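Long-range contact in thioredoxin-like protein (Bacteroides caccae ATCC 43185, PDB 4YOD), which is probably an oxidoreductase, with a thioredoxin-like domain following a helical domain of unknown function: residues I55-W60 / D101-D106. Residues are numbered along the deposited sequence; the frame is centred on the assembly and turned at random.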
loop_
_atom_site.group_PDB
_atom_site.type_symbol
_atom_site.label_atom_id
_atom_site.label_comp_id
_atom_site.label_asym_id
_atom_site.label_seq_id
_atom_site.Cartn_x
_atom_site.Cartn_y
_atom_site.Cartn_z
ATOM N N ILE A 55 -12.816 -22.405 -4.008
ATOM C CA ILE A 55 -11.525 -23.099 -3.968
ATOM C C ILE A 55 -10.406 -22.227 -4.587
ATOM O O ILE A 55 -9.342 -22.056 -3.973
ATOM C CB ILE A 55 -11.619 -24.486 -4.657
ATOM C CG1 ILE A 55 -12.502 -25.438 -3.787
ATOM C CG2 ILE A 55 -10.205 -25.074 -4.857
ATOM C CD1 ILE A 55 -12.881 -26.798 -4.420
ATOM N N THR A 56 -10.643 -21.694 -5.796
ATOM C CA THR A 56 -9.677 -20.861 -6.502
ATOM C C THR A 56 -9.324 -19.590 -5.693
ATOM O O THR A 56 -8.147 -19.237 -5.619
ATOM C CB THR A 56 -10.203 -20.507 -7.899
ATOM O OG1 THR A 56 -10.716 -21.698 -8.491
ATOM C CG2 THR A 56 -9.117 -19.905 -8.795
ATOM N N GLU A 57 -10.328 -18.908 -5.096
ATOM C CA GLU A 57 -10.037 -17.676 -4.357
ATOM C C GLU A 57 -9.209 -17.984 -3.086
ATOM O O GLU A 57 -8.287 -17.234 -2.772
ATOM C CB GLU A 57 -11.332 -16.914 -4.021
ATOM C CG GLU A 57 -11.134 -15.596 -3.279
ATOM C CD GLU A 57 -12.378 -14.728 -3.243
ATOM O OE1 GLU A 57 -13.397 -15.102 -3.865
ATOM O OE2 GLU A 57 -12.338 -13.665 -2.590
ATOM N N GLN A 58 -9.502 -19.105 -2.395
ATOM C CA GLN A 58 -8.736 -19.473 -1.206
ATOM C C GLN A 58 -7.285 -19.811 -1.588
ATOM O O GLN A 58 -6.372 -19.450 -0.845
ATOM C CB GLN A 58 -9.400 -20.610 -0.416
ATOM C CG GLN A 58 -8.759 -20.887 0.956
ATOM C CD GLN A 58 -8.526 -19.649 1.793
ATOM O OE1 GLN A 58 -9.397 -18.783 1.943
ATOM N NE2 GLN A 58 -7.333 -19.547 2.365
ATOM N N ALA A 59 -7.075 -20.429 -2.770
ATOM C CA ALA A 59 -5.741 -20.712 -3.317
ATOM C C ALA A 59 -4.983 -19.392 -3.562
ATOM O O ALA A 59 -3.802 -19.294 -3.213
ATOM C CB ALA A 59 -5.855 -21.499 -4.618
ATOM N N TRP A 60 -5.685 -18.362 -4.089
ATOM C CA TRP A 60 -5.097 -17.033 -4.325
ATOM C C TRP A 60 -4.699 -16.369 -2.983
ATOM O O TRP A 60 -3.615 -15.813 -2.896
ATOM C CB TRP A 60 -6.034 -16.114 -5.123
ATOM C CG TRP A 60 -5.456 -14.737 -5.333
ATOM C CD1 TRP A 60 -5.716 -13.614 -4.597
ATOM C CD2 TRP A 60 -4.406 -14.382 -6.247
ATOM N NE1 TRP A 60 -4.928 -12.564 -5.035
ATOM C CE2 TRP A 60 -4.116 -13.010 -6.048
ATOM C CE3 TRP A 60 -3.707 -15.086 -7.250
ATOM C CZ2 TRP A 60 -3.160 -12.327 -6.814
ATOM C CZ3 TRP A 60 -2.767 -14.411 -8.010
ATOM C CH2 TRP A 60 -2.497 -13.049 -7.789
ATOM N N ASP A 101 -6.636 -7.209 -7.273
ATOM C CA ASP A 101 -7.165 -5.901 -6.851
ATOM C C ASP A 101 -7.822 -6.062 -5.456
ATOM O O ASP A 101 -7.394 -5.421 -4.487
ATOM C CB ASP A 101 -8.170 -5.379 -7.913
ATOM C CG ASP A 101 -8.897 -4.070 -7.633
ATOM O OD1 ASP A 101 -8.593 -3.422 -6.614
ATOM O OD2 ASP A 101 -9.716 -3.658 -8.476
ATOM N N LYS A 102 -8.803 -6.985 -5.342
ATOM C CA LYS A 102 -9.541 -7.257 -4.103
ATOM C C LYS A 102 -8.631 -7.459 -2.876
ATOM O O LYS A 102 -8.947 -6.942 -1.807
ATOM C CB LYS A 102 -10.438 -8.504 -4.281
ATOM C CG LYS A 102 -11.340 -8.818 -3.098
ATOM C CD LYS A 102 -12.272 -9.972 -3.418
ATOM C CE LYS A 102 -13.115 -10.373 -2.228
ATOM N NZ LYS A 102 -14.055 -11.476 -2.580
ATOM N N TYR A 103 -7.521 -8.192 -3.017
ATOM C CA TYR A 103 -6.687 -8.480 -1.852
ATOM C C TYR A 103 -5.441 -7.602 -1.714
ATOM O O TYR A 103 -5.047 -7.315 -0.586
ATOM C CB TYR A 103 -6.283 -9.961 -1.857
ATOM C CG TYR A 103 -7.469 -10.837 -1.524
ATOM C CD1 TYR A 103 -7.906 -10.979 -0.209
ATOM C CD2 TYR A 103 -8.210 -11.456 -2.532
ATOM C CE1 TYR A 103 -9.042 -11.726 0.101
ATOM C CE2 TYR A 103 -9.333 -12.230 -2.229
ATOM C CZ TYR A 103 -9.755 -12.339 -0.914
ATOM O OH TYR A 103 -10.861 -13.076 -0.588
ATOM N N LEU A 104 -4.808 -7.207 -2.823
ATOM C CA LEU A 104 -3.554 -6.461 -2.737
ATOM C C LEU A 104 -3.705 -4.967 -2.933
ATOM O O LEU A 104 -2.776 -4.246 -2.560
ATOM C CB LEU A 104 -2.511 -7.001 -3.748
ATOM C CG LEU A 104 -2.202 -8.493 -3.716
ATOM C CD1 LEU A 104 -1.470 -8.916 -4.994
ATOM C CD2 LEU A 104 -1.433 -8.881 -2.452
ATOM N N TYR A 105 -4.825 -4.485 -3.486
ATOM C CA TYR A 105 -4.996 -3.032 -3.725
ATOM C C TYR A 105 -6.041 -2.374 -2.825
ATOM O O TYR A 105 -5.789 -1.273 -2.322
ATOM C CB TYR A 105 -5.372 -2.745 -5.205
ATOM C CG TYR A 105 -5.226 -1.293 -5.628
ATOM C CD1 TYR A 105 -3.978 -0.669 -5.648
ATOM C CD2 TYR A 105 -6.326 -0.555 -6.054
ATOM C CE1 TYR A 105 -3.822 0.633 -6.127
ATOM C CE2 TYR A 105 -6.193 0.775 -6.469
ATOM C CZ TYR A 105 -4.933 1.356 -6.528
ATOM O OH TYR A 105 -4.768 2.654 -6.973
ATOM N N ASP A 106 -7.241 -2.987 -2.717
ATOM C CA ASP A 106 -8.377 -2.484 -1.938
ATOM C C ASP A 106 -7.919 -2.008 -0.536
ATOM O O ASP A 106 -7.287 -2.787 0.186
ATOM C CB ASP A 106 -9.470 -3.575 -1.810
ATOM C CG ASP A 106 -10.841 -3.105 -1.330
ATOM O OD1 ASP A 106 -10.898 -2.203 -0.468
ATOM O OD2 ASP A 106 -11.851 -3.702 -1.752
#
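E57 reaches from helix 53-66 to K102 and Y103 on helix 90-105. Its CB points toward that helix, and CG stands anti to the backbone N (chi1 -179°). E57 CG passes the phenol at 3.7 Å from Y103 OH. The extended E57 chain crosses the Y103 side chain at about a right angle, and OE2 comes to the edge of the phenol ring, in its plane. The carboxylate and ring planes are 73° apart. E57 OE1 lies 3.9 Å from K102 NZ. OE2 takes both bonds of the contact. The syn lone pair of E57 OE2 receives K102 NZ at 2.8 Å, in a salt bridge. Y103 OH donates to E57 OE2 at 2.6 Å, on the anti side and 20° out of the carboxylate plane. K102 CG lies 4.0 Å above one face of the Y103 ring, offset toward the rim.

Deeper in, the W60 and Y103 side chains run past each other in opposing senses. W60 CD1 sits 3.9 Å from Y103 CD2, and the planes are oblique. L104 CD1 approaches W60 CZ2. W60 also packs on I96, L99 and A100 of the same helix 90-105.

The contact joins segments 55-60 and 101-105 of the helical domain, whose axes run nearly parallel. Two donors on one oxygen hold the carboxylate in place and probably favour its ionised form, beside an apolar layer.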